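Local coordinates for type IV pilus biogenesis protein PilB (Streptococcus sanguinis, PDB 7B7P), which is a minor type IV pilin with a direct role in adhesion, joining a pilin module to a metal-binding von Willebrand factor A-like module, at residues Ala30-Ile35 with Arg50-Ile55; Ile55-Ser58 with Lys63-Asn66; Gln21-Thr26 with Ile107-Thr112; Gly43-Leu48 with Met65-Asn70; Ala274-Ile279 with Trp421-Pro426. All coordinates share one frame; numbering follows the deposited sequence.

Contact 1 of 5, residues Ala30-Ile35 with Arg50-Ile55; sequences ATSIFI and REWSYI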
# COMPACT_ATOMS: atom_id res chain seq x y z
N ALA A 30 -1.38 -13.77 -21.54
CA ALA A 30 -1.99 -13.42 -20.26
C ALA A 30 -1.79 -11.94 -19.95
O ALA A 30 -0.71 -11.38 -20.17
CB ALA A 30 -1.42 -14.27 -19.13
N THR A 31 -2.84 -11.31 -19.44
CA THR A 31 -2.74 -9.92 -19.05
C THR A 31 -2.42 -9.74 -17.57
O THR A 31 -2.15 -8.61 -17.14
CB THR A 31 -4.03 -9.17 -19.43
OG1 THR A 31 -5.16 -9.98 -19.11
CG2 THR A 31 -4.03 -8.86 -20.93
N SER A 32 -2.40 -10.82 -16.79
CA SER A 32 -1.84 -10.80 -15.44
C SER A 32 -1.42 -12.21 -15.07
O SER A 32 -2.09 -13.18 -15.43
CB SER A 32 -2.84 -10.25 -14.41
OG SER A 32 -3.96 -11.10 -14.28
N ILE A 33 -0.30 -12.32 -14.36
CA ILE A 33 0.32 -13.60 -14.04
C ILE A 33 0.60 -13.63 -12.55
O ILE A 33 1.15 -12.67 -12.00
CB ILE A 33 1.64 -13.83 -14.80
CG1 ILE A 33 1.45 -13.77 -16.30
CG2 ILE A 33 2.27 -15.16 -14.38
CD1 ILE A 33 0.95 -15.05 -16.86
N PHE A 34 0.28 -14.75 -11.91
CA PHE A 34 0.68 -15.03 -10.54
C PHE A 34 1.44 -16.34 -10.53
O PHE A 34 0.93 -17.36 -11.00
CB PHE A 34 -0.54 -15.12 -9.61
CG PHE A 34 -1.19 -13.78 -9.33
CD1 PHE A 34 -2.08 -13.23 -10.23
CD2 PHE A 34 -0.89 -13.08 -8.16
CE1 PHE A 34 -2.66 -12.00 -9.99
CE2 PHE A 34 -1.48 -11.85 -7.91
CZ PHE A 34 -2.36 -11.31 -8.82
N ILE A 35 2.67 -16.32 -10.01
CA ILE A 35 3.38 -17.56 -9.73
C ILE A 35 2.95 -18.07 -8.36
O ILE A 35 2.93 -17.32 -7.38
CB ILE A 35 4.90 -17.34 -9.79
CG1 ILE A 35 5.33 -16.85 -11.17
CG2 ILE A 35 5.63 -18.64 -9.50
CD1 ILE A 35 6.79 -17.09 -11.45
N ARG A 50 -11.94 -18.97 -8.29
CA ARG A 50 -12.74 -18.86 -9.50
C ARG A 50 -12.32 -17.65 -10.33
O ARG A 50 -11.87 -16.63 -9.80
CB ARG A 50 -14.23 -18.74 -9.16
CG ARG A 50 -14.70 -19.58 -7.97
CD ARG A 50 -15.83 -18.84 -7.26
NE ARG A 50 -16.89 -18.49 -8.22
CZ ARG A 50 -17.95 -19.24 -8.48
NH1 ARG A 50 -18.12 -20.40 -7.84
NH2 ARG A 50 -18.84 -18.84 -9.38
N GLU A 51 -12.50 -17.78 -11.65
CA GLU A 51 -12.19 -16.80 -12.70
C GLU A 51 -10.69 -16.64 -12.94
O GLU A 51 -10.27 -15.75 -13.70
CB GLU A 51 -12.83 -15.43 -12.42
CG GLU A 51 -14.28 -15.52 -11.96
CD GLU A 51 -14.84 -14.20 -11.47
OE1 GLU A 51 -16.06 -14.15 -11.20
OE2 GLU A 51 -14.07 -13.22 -11.36
N TRP A 52 -9.87 -17.51 -12.36
CA TRP A 52 -8.45 -17.60 -12.68
C TRP A 52 -8.17 -18.92 -13.37
O TRP A 52 -8.58 -19.98 -12.89
CB TRP A 52 -7.60 -17.46 -11.41
CG TRP A 52 -7.65 -16.07 -10.88
CD1 TRP A 52 -8.46 -15.60 -9.90
CD2 TRP A 52 -6.87 -14.95 -11.34
NE1 TRP A 52 -8.23 -14.26 -9.71
CE2 TRP A 52 -7.27 -13.84 -10.58
CE3 TRP A 52 -5.88 -14.79 -12.31
CZ2 TRP A 52 -6.70 -12.57 -10.76
CZ3 TRP A 52 -5.32 -13.54 -12.49
CH2 TRP A 52 -5.73 -12.45 -11.71
N SER A 53 -7.51 -18.85 -14.52
CA SER A 53 -7.02 -20.03 -15.21
C SER A 53 -5.63 -20.41 -14.69
O SER A 53 -4.89 -19.56 -14.20
CB SER A 53 -6.97 -19.78 -16.72
OG SER A 53 -8.08 -18.98 -17.10
N TYR A 54 -5.31 -21.70 -14.76
CA TYR A 54 -4.11 -22.23 -14.13
C TYR A 54 -3.33 -23.13 -15.08
O TYR A 54 -3.90 -23.76 -15.97
CB TYR A 54 -4.45 -23.03 -12.85
CG TYR A 54 -5.00 -22.22 -11.70
CD1 TYR A 54 -6.27 -21.66 -11.75
CD2 TYR A 54 -4.26 -22.05 -10.54
CE1 TYR A 54 -6.78 -20.94 -10.68
CE2 TYR A 54 -4.76 -21.33 -9.47
CZ TYR A 54 -6.02 -20.78 -9.55
OH TYR A 54 -6.52 -20.05 -8.49
N ILE A 55 -2.02 -23.19 -14.87
CA ILE A 55 -1.15 -24.19 -15.47
C ILE A 55 -0.32 -24.81 -14.36
O ILE A 55 0.25 -24.09 -13.53
CB ILE A 55 -0.23 -23.61 -16.56
CG1 ILE A 55 -1.03 -23.01 -17.70
CG2 ILE A 55 0.70 -24.68 -17.10
CD1 ILE A 55 -0.21 -22.09 -18.57
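The backbones carrying Phe34 and Trp52 are not paired: at their nearest, between Phe34 CA and Tyr54 CA, they stand 9.4 Å apart, because strand 148-152 runs between strands 32-36 and 53-57. Side chains bridge that gap. Trp52 turns its indole toward strand 32-36, CG lying beside the backbone N and anti to the carbonyl carbon (chi1 -71°), and brings the outer end of its six-membered ring up to both Ser32 and Phe34. Phe34 meets it in an offset edge-to-face stack: the edge of the phenyl ring points at the indole face, with ring centroids 5.3 Å apart and planes at 83°. The shift brings Phe34 CE1 to 3.5 Å from Trp52 CH2. Ser32 comes to the indole in another way, near its plane, where Ser32 OG lies at the carbon edge, 3.3 Å from Trp52 CZ3. The two residues thus meet the carbon end of the indole differently, while its polar end is fixed by a hydrogen bond from Trp52 NE1 to Ser424 O. Phe137 stacks on Phe34, and Pro426 touches both aromatic residues, so the C-terminus of the chain completes this buried cluster. At its margin Thr31 and Ser32 both face Arg152, a classic beta bulge where strand 32-36 begins in the mixed sheet of the pilin module.

Contact 2 of 5, residues Ile55-Ser58 with Lys63-Asn66; sequences IGLS and KVMN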
# COMPACT_ATOMS: atom_id res chain seq x y z
N ILE A 55 -2.02 -23.19 -14.87
CA ILE A 55 -1.15 -24.19 -15.47
C ILE A 55 -0.32 -24.81 -14.36
O ILE A 55 0.25 -24.09 -13.53
CB ILE A 55 -0.23 -23.61 -16.56
CG1 ILE A 55 -1.03 -23.01 -17.70
CG2 ILE A 55 0.70 -24.68 -17.10
CD1 ILE A 55 -0.21 -22.09 -18.57
N GLY A 56 -0.23 -26.13 -14.34
CA GLY A 56 0.56 -26.80 -13.33
C GLY A 56 0.50 -28.29 -13.54
O GLY A 56 -0.28 -28.80 -14.35
N LEU A 57 1.34 -28.99 -12.78
CA LEU A 57 1.44 -30.43 -12.91
C LEU A 57 0.24 -31.13 -12.28
O LEU A 57 -0.46 -30.59 -11.41
CB LEU A 57 2.72 -30.94 -12.25
CG LEU A 57 3.98 -30.81 -13.09
CD1 LEU A 57 4.99 -31.86 -12.65
CD2 LEU A 57 3.65 -30.95 -14.57
N SER A 58 0.02 -32.37 -12.73
CA SER A 58 -1.02 -33.23 -12.20
C SER A 58 -0.76 -33.57 -10.74
O SER A 58 0.29 -33.27 -10.16
CB SER A 58 -1.12 -34.53 -13.01
OG SER A 58 0.10 -35.24 -13.04
N LYS A 63 1.75 -35.18 -15.84
CA LYS A 63 1.18 -34.44 -16.95
C LYS A 63 1.20 -32.95 -16.64
O LYS A 63 0.95 -32.54 -15.50
CB LYS A 63 -0.23 -34.95 -17.25
CG LYS A 63 -0.30 -36.06 -18.31
CD LYS A 63 0.52 -35.71 -19.54
CE LYS A 63 1.14 -36.94 -20.19
NZ LYS A 63 2.12 -36.52 -21.25
N VAL A 64 1.52 -32.13 -17.64
CA VAL A 64 1.39 -30.68 -17.54
C VAL A 64 -0.00 -30.32 -18.01
O VAL A 64 -0.35 -30.59 -19.17
CB VAL A 64 2.45 -29.95 -18.38
CG1 VAL A 64 2.17 -28.44 -18.37
CG2 VAL A 64 3.86 -30.26 -17.91
N MET A 65 -0.80 -29.71 -17.14
CA MET A 65 -2.18 -29.42 -17.51
C MET A 65 -2.54 -27.96 -17.35
O MET A 65 -1.83 -27.16 -16.72
CB MET A 65 -3.16 -30.30 -16.74
CG MET A 65 -3.36 -31.60 -17.49
SD MET A 65 -3.54 -33.04 -16.47
CE MET A 65 -2.19 -32.70 -15.37
N ASN A 66 -3.68 -27.63 -17.93
CA ASN A 66 -4.11 -26.27 -18.18
C ASN A 66 -5.60 -26.20 -17.84
O ASN A 66 -6.43 -26.66 -18.63
CB ASN A 66 -3.83 -25.90 -19.63
CG ASN A 66 -4.27 -24.50 -19.97
OD1 ASN A 66 -4.30 -23.62 -19.12
ND2 ASN A 66 -4.60 -24.29 -21.24
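Lys63 O accepts the shortest bond between the two segments, from Ser58 N at 2.9 Å, the donor lying nearly along the C=O axis. The same oxygen takes a CA-H...O contact from Leu57 CA, 3.4 Å away. Two residues further along, Gly56 and Met65 form a hydrogen-bonded antiparallel pair: Gly56 N to Met65 O and Met65 N to Gly56 O are both 3.0 Å, with N-H...O angles of 161° and 165°. On either side of it, Ile55 with Asn66 and Leu57 with Val64 are non-hydrogen-bonded pairs whose side chains share the face turned to helix 9-27. There Leu57 CD2 presses on Val64 CG2 at 3.4 Å, tighter than usual for two methyls, and Ile55 CG2 lies 4.2 Å from Val64 CG1. Ile55 and Val64 both reach Val23 of the helix. The amine of Lys63 leads away from the strand pair to a salt bridge with Glu80 and a hydrogen bond to Lys84 O. With this antiparallel register, strands 53-57 and 64-67 are the two arms of a beta hairpin within the mixed sheet.

Contact 3 of 5, residues Gln21-Thr26 with Ile107-Thr112; sequences QYVDRT and ISYNLT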
# COMPACT_ATOMS: atom_id res chain seq x y z
N GLN A 21 6.77 -25.05 -24.95
CA GLN A 21 6.30 -24.07 -25.92
C GLN A 21 4.80 -23.86 -25.78
O GLN A 21 4.31 -22.73 -25.90
CB GLN A 21 6.67 -24.50 -27.34
CG GLN A 21 8.19 -24.53 -27.56
CD GLN A 21 8.62 -24.59 -29.02
OE1 GLN A 21 7.96 -25.22 -29.85
NE2 GLN A 21 9.74 -23.94 -29.33
N TYR A 22 4.04 -24.92 -25.49
CA TYR A 22 2.62 -24.76 -25.19
C TYR A 22 2.42 -23.80 -24.02
O TYR A 22 1.68 -22.82 -24.14
CB TYR A 22 1.97 -26.11 -24.87
CG TYR A 22 1.62 -26.93 -26.08
CD1 TYR A 22 1.14 -26.33 -27.24
CD2 TYR A 22 1.76 -28.31 -26.07
CE1 TYR A 22 0.82 -27.09 -28.35
CE2 TYR A 22 1.45 -29.07 -27.16
CZ TYR A 22 0.97 -28.47 -28.30
OH TYR A 22 0.66 -29.26 -29.38
N VAL A 23 3.10 -24.07 -22.90
CA VAL A 23 3.03 -23.18 -21.74
C VAL A 23 3.41 -21.76 -22.12
O VAL A 23 2.64 -20.82 -21.89
CB VAL A 23 3.92 -23.71 -20.61
CG1 VAL A 23 4.03 -22.68 -19.50
CG2 VAL A 23 3.36 -25.02 -20.08
N ASP A 24 4.58 -21.57 -22.75
CA ASP A 24 4.99 -20.22 -23.13
C ASP A 24 3.97 -19.56 -24.05
O ASP A 24 3.78 -18.34 -24.00
CB ASP A 24 6.37 -20.24 -23.80
CG ASP A 24 6.97 -18.83 -23.95
OD1 ASP A 24 6.90 -18.05 -22.98
OD2 ASP A 24 7.51 -18.49 -25.03
N ARG A 25 3.29 -20.35 -24.89
CA ARG A 25 2.31 -19.79 -25.81
C ARG A 25 1.11 -19.25 -25.06
O ARG A 25 0.70 -18.10 -25.26
CB ARG A 25 1.88 -20.86 -26.82
CG ARG A 25 1.51 -20.37 -28.20
CD ARG A 25 1.84 -21.44 -29.25
NE ARG A 25 2.76 -20.94 -30.27
CZ ARG A 25 3.76 -21.64 -30.80
NH1 ARG A 25 3.98 -22.89 -30.41
NH2 ARG A 25 4.54 -21.08 -31.72
N THR A 26 0.53 -20.07 -24.18
CA THR A 26 -0.63 -19.60 -23.43
C THR A 26 -0.23 -18.53 -22.42
O THR A 26 -0.99 -17.57 -22.21
CB THR A 26 -1.33 -20.81 -22.80
OG1 THR A 26 -2.31 -20.38 -21.85
CG2 THR A 26 -0.36 -21.74 -22.15
N ILE A 107 10.69 -14.40 -17.71
CA ILE A 107 10.29 -15.56 -16.94
C ILE A 107 11.18 -16.73 -17.33
O ILE A 107 11.62 -16.85 -18.48
CB ILE A 107 8.80 -15.89 -17.16
CG1 ILE A 107 8.33 -16.97 -16.19
CG2 ILE A 107 8.55 -16.35 -18.59
CD1 ILE A 107 6.86 -17.29 -16.35
N SER A 108 11.46 -17.60 -16.36
CA SER A 108 12.21 -18.81 -16.63
C SER A 108 11.34 -20.02 -16.35
O SER A 108 10.58 -20.05 -15.38
CB SER A 108 13.51 -18.85 -15.83
OG SER A 108 13.39 -19.65 -14.68
N TYR A 109 11.42 -20.99 -17.25
CA TYR A 109 10.72 -22.25 -17.12
C TYR A 109 11.72 -23.36 -16.84
O TYR A 109 12.84 -23.36 -17.37
CB TYR A 109 9.95 -22.60 -18.38
CG TYR A 109 9.00 -21.56 -18.88
CD1 TYR A 109 7.92 -21.15 -18.11
CD2 TYR A 109 9.14 -21.04 -20.16
CE1 TYR A 109 7.02 -20.21 -18.59
CE2 TYR A 109 8.25 -20.11 -20.65
CZ TYR A 109 7.19 -19.69 -19.87
OH TYR A 109 6.32 -18.75 -20.37
N ASN A 110 11.31 -24.30 -16.00
CA ASN A 110 12.04 -25.53 -15.75
C ASN A 110 11.07 -26.68 -15.95
O ASN A 110 9.94 -26.63 -15.46
CB ASN A 110 12.64 -25.54 -14.34
CG ASN A 110 13.53 -26.74 -14.09
OD1 ASN A 110 13.08 -27.89 -14.18
ND2 ASN A 110 14.79 -26.48 -13.77
N LEU A 111 11.49 -27.71 -16.69
CA LEU A 111 10.61 -28.85 -16.95
C LEU A 111 11.49 -30.07 -17.14
O LEU A 111 11.94 -30.37 -18.25
CB LEU A 111 9.70 -28.61 -18.16
CG LEU A 111 8.74 -29.75 -18.46
CD1 LEU A 111 8.03 -30.22 -17.18
CD2 LEU A 111 7.74 -29.36 -19.52
N THR A 112 11.74 -30.79 -16.04
CA THR A 112 12.62 -31.95 -16.10
C THR A 112 11.94 -33.21 -15.58
O THR A 112 10.71 -33.30 -15.54
CB THR A 112 13.93 -31.69 -15.33
OG1 THR A 112 13.66 -31.20 -14.01
CG2 THR A 112 14.81 -30.69 -16.08
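Where helix 9-27 packs on the three-stranded antiparallel sheet of strands 92-101, 104-112 and 124-130, Tyr109 reaches from the middle strand to Val23 and Asp24. This helix-on-sheet packing is consistent with a type IV pilin module. The tyrosine hydroxyl is the donor, Tyr109 OH to Asp24 OD1, at 2.8 Å. Asp24 OD1 lies in the ring plane, at its edge, and accepts through its anti lone pair, the one facing away from the second carboxylate oxygen; the carboxylate itself is turned 68° from the ring. A chi1 of -168° in Asp24 swings the carboxylate to where OD1 meets the hydroxyl. Asp24 CB lies 3.7 Å from Tyr109 CE2. Near the other ortho carbon, Val23 CG1 lies 4.0 Å from Tyr109 CE1, a purely apolar touch. Asp24 OD1 is also hydrogen-bonded to Ser129 OG of the neighbouring strand 124-130. One carboxylate oxygen thus holds two hydroxyls from adjacent strands, which probably favours the ionised aspartate and ties the helix to both strands.

Contact 4 of 5, residues Gly43-Leu48 with Met65-Asn70; sequences GSKQGL and MNYVWN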
# COMPACT_ATOMS: atom_id res chain seq x y z
N GLY A 43 -2.62 -29.83 -8.01
CA GLY A 43 -3.24 -30.68 -9.01
C GLY A 43 -4.70 -30.28 -9.10
O GLY A 43 -5.01 -29.10 -8.93
N SER A 44 -5.60 -31.22 -9.37
CA SER A 44 -6.99 -31.06 -8.97
C SER A 44 -7.72 -29.82 -9.50
O SER A 44 -7.25 -29.12 -10.40
CB SER A 44 -7.03 -31.04 -7.44
OG SER A 44 -8.05 -30.19 -6.95
N LYS A 45 -8.91 -29.58 -8.95
CA LYS A 45 -9.56 -28.27 -8.98
C LYS A 45 -9.97 -27.83 -7.58
O LYS A 45 -10.55 -26.75 -7.42
CB LYS A 45 -10.79 -28.29 -9.90
CG LYS A 45 -10.51 -28.75 -11.31
CD LYS A 45 -11.72 -28.50 -12.20
CE LYS A 45 -12.60 -29.73 -12.30
NZ LYS A 45 -13.93 -29.43 -12.90
N GLN A 46 -9.67 -28.65 -6.56
CA GLN A 46 -9.93 -28.31 -5.16
C GLN A 46 -8.94 -27.25 -4.71
O GLN A 46 -7.78 -27.54 -4.42
CB GLN A 46 -9.84 -29.55 -4.27
CG GLN A 46 -10.70 -30.75 -4.68
CD GLN A 46 -10.31 -32.04 -3.96
OE1 GLN A 46 -9.14 -32.45 -3.97
NE2 GLN A 46 -11.29 -32.68 -3.33
N GLY A 47 -9.41 -26.01 -4.62
CA GLY A 47 -8.58 -24.93 -4.13
C GLY A 47 -8.54 -23.82 -5.15
O GLY A 47 -8.26 -22.66 -4.82
N LEU A 48 -8.83 -24.17 -6.40
CA LEU A 48 -8.75 -23.20 -7.48
C LEU A 48 -9.71 -22.04 -7.22
O LEU A 48 -10.91 -22.25 -6.98
CB LEU A 48 -9.06 -23.87 -8.82
CG LEU A 48 -7.89 -24.38 -9.67
CD1 LEU A 48 -6.84 -25.07 -8.80
CD2 LEU A 48 -8.36 -25.32 -10.78
N MET A 65 -0.80 -29.71 -17.14
CA MET A 65 -2.18 -29.42 -17.51
C MET A 65 -2.54 -27.96 -17.35
O MET A 65 -1.83 -27.16 -16.72
CB MET A 65 -3.16 -30.30 -16.74
CG MET A 65 -3.36 -31.60 -17.49
SD MET A 65 -3.54 -33.04 -16.47
CE MET A 65 -2.19 -32.70 -15.37
N ASN A 66 -3.68 -27.63 -17.93
CA ASN A 66 -4.11 -26.27 -18.18
C ASN A 66 -5.60 -26.20 -17.84
O ASN A 66 -6.43 -26.66 -18.63
CB ASN A 66 -3.83 -25.90 -19.63
CG ASN A 66 -4.27 -24.50 -19.97
OD1 ASN A 66 -4.30 -23.62 -19.12
ND2 ASN A 66 -4.60 -24.29 -21.24
N TYR A 67 -5.93 -25.65 -16.67
CA TYR A 67 -7.32 -25.46 -16.24
C TYR A 67 -7.76 -24.07 -16.66
O TYR A 67 -7.37 -23.08 -16.04
CB TYR A 67 -7.45 -25.64 -14.73
CG TYR A 67 -6.77 -26.87 -14.18
CD1 TYR A 67 -5.40 -26.88 -13.94
CD2 TYR A 67 -7.49 -28.02 -13.90
CE1 TYR A 67 -4.77 -27.99 -13.44
CE2 TYR A 67 -6.87 -29.15 -13.39
CZ TYR A 67 -5.51 -29.13 -13.16
OH TYR A 67 -4.87 -30.24 -12.65
N VAL A 68 -8.58 -23.99 -17.71
CA VAL A 68 -8.97 -22.72 -18.32
C VAL A 68 -10.35 -22.31 -17.80
O VAL A 68 -11.24 -23.15 -17.62
CB VAL A 68 -8.96 -22.81 -19.86
CG1 VAL A 68 -9.20 -21.44 -20.47
CG2 VAL A 68 -7.64 -23.39 -20.34
N TRP A 69 -10.53 -21.00 -17.57
CA TRP A 69 -11.77 -20.50 -16.99
C TRP A 69 -12.89 -20.49 -18.02
O TRP A 69 -12.74 -19.94 -19.12
CB TRP A 69 -11.58 -19.09 -16.43
CG TRP A 69 -12.82 -18.58 -15.74
CD1 TRP A 69 -13.55 -17.46 -16.06
CD2 TRP A 69 -13.49 -19.18 -14.63
NE1 TRP A 69 -14.62 -17.33 -15.21
CE2 TRP A 69 -14.61 -18.38 -14.32
CE3 TRP A 69 -13.24 -20.32 -13.85
CZ2 TRP A 69 -15.48 -18.67 -13.28
CZ3 TRP A 69 -14.11 -20.62 -12.81
CH2 TRP A 69 -15.21 -19.80 -12.53
N ASN A 70 -14.04 -21.07 -17.63
CA ASN A 70 -15.17 -21.23 -18.54
C ASN A 70 -16.03 -19.99 -18.62
O ASN A 70 -16.36 -19.52 -19.72
CB ASN A 70 -16.02 -22.42 -18.10
CG ASN A 70 -16.60 -23.18 -19.27
OD1 ASN A 70 -17.22 -22.58 -20.16
ND2 ASN A 70 -16.40 -24.49 -19.28
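The ring of Tyr67 is the flat group here, and Ser44 O, Lys45 CG and Leu48 CD2 of the loop 43-48 all approach it obliquely from the same side of the ring plane. The closest approach is made by a backbone carbonyl: Ser44 O stands 3.0 Å from Tyr67 CE2. At the phenol end, Gly43 C lies 3.6 Å from Tyr67 OH. Lys45 contributes only the aliphatic start of its chain, with Lys45 CG 4.0 Å from Tyr67 CD2; the chain then bends at chi3 (-95°) and carries the amine off to a salt bridge with Asp75. Near the root of the ring Leu48 arrives at about a right angle to the tyrosine side chain, its CD2 methyl 4.1 Å from Tyr67 CG. A type II beta turn from Lys45 to Leu48, closed by Leu48 N to Lys45 O at 3.3 Å, folds the loop back so that Lys45 and Leu48, the two ends of the turn, both reach the same ring. Tyr54 of the adjacent strand 53-57 touches both Leu48 and Tyr67, and Trp76 packs on Leu48, so the loop that leads from strand 32-36 to strand 53-57 is folded against the hairpin formed by strands 53-57 and 64-67.

Contact 5 of 5, residues Ala274-Ile279 with Trp421-Pro426; sequences AQLKYI and WFVSGP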
# COMPACT_ATOMS: atom_id res chain seq x y z
N ALA A 274 -15.28 0.29 1.62
CA ALA A 274 -14.11 -0.23 0.91
C ALA A 274 -13.40 -1.36 1.63
O ALA A 274 -13.34 -1.39 2.87
CB ALA A 274 -13.11 0.91 0.66
N GLN A 275 -12.84 -2.30 0.88
CA GLN A 275 -12.11 -3.40 1.49
C GLN A 275 -10.62 -3.11 1.63
O GLN A 275 -9.95 -3.77 2.44
CB GLN A 275 -12.35 -4.67 0.68
CG GLN A 275 -11.87 -5.95 1.34
CD GLN A 275 -10.94 -6.73 0.44
OE1 GLN A 275 -10.93 -6.53 -0.78
NE2 GLN A 275 -10.15 -7.63 1.03
N LEU A 276 -10.08 -2.15 0.89
CA LEU A 276 -8.72 -1.67 1.08
C LEU A 276 -8.80 -0.24 1.59
O LEU A 276 -9.38 0.62 0.93
CB LEU A 276 -7.91 -1.74 -0.22
CG LEU A 276 -7.62 -3.15 -0.73
CD1 LEU A 276 -6.80 -3.13 -2.02
CD2 LEU A 276 -6.91 -3.94 0.33
N LYS A 277 -8.21 0.02 2.77
CA LYS A 277 -8.29 1.32 3.43
C LYS A 277 -6.90 1.85 3.75
O LYS A 277 -6.04 1.10 4.25
CB LYS A 277 -9.13 1.25 4.71
CG LYS A 277 -10.56 0.77 4.50
CD LYS A 277 -11.28 0.64 5.85
CE LYS A 277 -12.59 -0.11 5.70
NZ LYS A 277 -13.65 0.48 6.53
N TYR A 278 -6.71 3.14 3.54
CA TYR A 278 -5.38 3.74 3.60
C TYR A 278 -5.41 5.09 4.29
O TYR A 278 -6.31 5.90 4.05
CB TYR A 278 -4.81 3.92 2.18
CG TYR A 278 -4.55 2.62 1.47
CD1 TYR A 278 -3.42 1.86 1.75
CD2 TYR A 278 -5.45 2.14 0.52
CE1 TYR A 278 -3.18 0.68 1.10
CE2 TYR A 278 -5.21 0.96 -0.13
CZ TYR A 278 -4.09 0.23 0.16
OH TYR A 278 -3.87 -0.96 -0.49
N ILE A 279 -4.40 5.35 5.12
CA ILE A 279 -4.08 6.69 5.60
C ILE A 279 -2.80 7.16 4.93
O ILE A 279 -1.80 6.44 4.89
CB ILE A 279 -3.94 6.72 7.13
CG1 ILE A 279 -5.26 6.34 7.79
CG2 ILE A 279 -3.42 8.09 7.59
CD1 ILE A 279 -6.20 7.51 8.02
N TRP A 421 -4.22 -5.41 -7.09
CA TRP A 421 -3.93 -6.59 -7.90
C TRP A 421 -3.76 -7.83 -7.05
O TRP A 421 -4.31 -8.89 -7.35
CB TRP A 421 -2.68 -6.33 -8.75
CG TRP A 421 -3.03 -5.68 -10.02
CD1 TRP A 421 -2.81 -4.37 -10.38
CD2 TRP A 421 -3.73 -6.29 -11.11
NE1 TRP A 421 -3.33 -4.14 -11.64
CE2 TRP A 421 -3.89 -5.30 -12.11
CE3 TRP A 421 -4.22 -7.58 -11.34
CZ2 TRP A 421 -4.53 -5.57 -13.32
CZ3 TRP A 421 -4.86 -7.84 -12.54
CH2 TRP A 421 -5.01 -6.84 -13.52
N PHE A 422 -3.03 -7.71 -5.94
CA PHE A 422 -2.69 -8.88 -5.15
C PHE A 422 -3.90 -9.47 -4.45
O PHE A 422 -3.92 -10.69 -4.19
CB PHE A 422 -1.63 -8.49 -4.12
CG PHE A 422 -0.55 -9.50 -3.98
CD1 PHE A 422 -0.74 -10.62 -3.19
CD2 PHE A 422 0.67 -9.33 -4.62
CE1 PHE A 422 0.26 -11.57 -3.05
CE2 PHE A 422 1.68 -10.26 -4.49
CZ PHE A 422 1.48 -11.39 -3.70
N VAL A 423 -4.90 -8.66 -4.13
CA VAL A 423 -6.05 -9.15 -3.38
C VAL A 423 -7.15 -9.66 -4.31
O VAL A 423 -7.87 -10.60 -3.97
CB VAL A 423 -6.57 -8.07 -2.41
CG1 VAL A 423 -7.40 -6.99 -3.15
CG2 VAL A 423 -7.35 -8.71 -1.27
N SER A 424 -7.28 -9.07 -5.51
CA SER A 424 -8.11 -9.68 -6.53
C SER A 424 -7.54 -11.01 -7.01
O SER A 424 -8.26 -11.82 -7.59
CB SER A 424 -8.29 -8.72 -7.70
OG SER A 424 -8.44 -7.37 -7.26
N GLY A 425 -6.26 -11.27 -6.74
CA GLY A 425 -5.61 -12.46 -7.24
C GLY A 425 -6.21 -13.75 -6.72
O GLY A 425 -7.12 -13.77 -5.89
N PRO A 426 -5.69 -14.87 -7.22
CA PRO A 426 -6.16 -16.22 -6.86
C PRO A 426 -5.98 -16.54 -5.38
O PRO A 426 -4.85 -16.54 -4.90
CB PRO A 426 -5.27 -17.14 -7.72
CG PRO A 426 -4.78 -16.25 -8.83
CD PRO A 426 -4.62 -14.90 -8.23
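From Trp421 the last turn of helix 402-424 leads to Val423, the residue that meets Gln275 and Leu276. Trp421 leaves the helix on the side away from strand 276-283, and its ring meets that of Phe137. Val423 touches the opposite segment with both methyls. Its CG1, set between the backbone N and the carbonyl carbon (chi1 78°), meets Leu276 CD1 tip to tip at 4.1 Å. The other branch, Val423 CG2, passes alongside the end of Gln275, 3.8 Å from Gln275 NE2, the two chains running in opposite directions. The contact is small, burying 113 Å² in all, and it is apolar apart from this amide nitrogen. Beyond it Ser424 OG is bonded back to Leu420 O, and after Gly425 the chain finishes at Pro426, where Pro426 O takes hydrogen bonds from Lys40 and Lys139. Leu276 begins strand 276-283, which lies between the parallel strands 162-169 and 364-370 in the central sheet of the von Willebrand factor A-like module. Helix 402-424 comes from the same half of the protein, and its tail ends against the pilin sheet, so Val423 sits at the junction of the two modules.

How the contacts relate
Contacts 1 to 4 all lie in the pilin module. Contacts 1 and 2 share Ile55 on strand 53-57, their centres 13 Å apart; contacts 2 and 4 share Met65 and Asn66, with centres 9 Å apart. Contact 3 lies on the helix side of the hairpin: Val23 CG2 is 4.0 Å from both Ile55 CG2 and Val64 CG1. Contact 4 is joined to contact 1 through Tyr54 N and Tyr67 O, 2.8 Å apart. Contact 5 lies 17 Å from contact 1 between centres, yet touches it through the C-terminal tail. None of the five lies at the magnesium site of Ser173 and Asp284, although strand 276-283, used by contact 5, leads directly to Asp284.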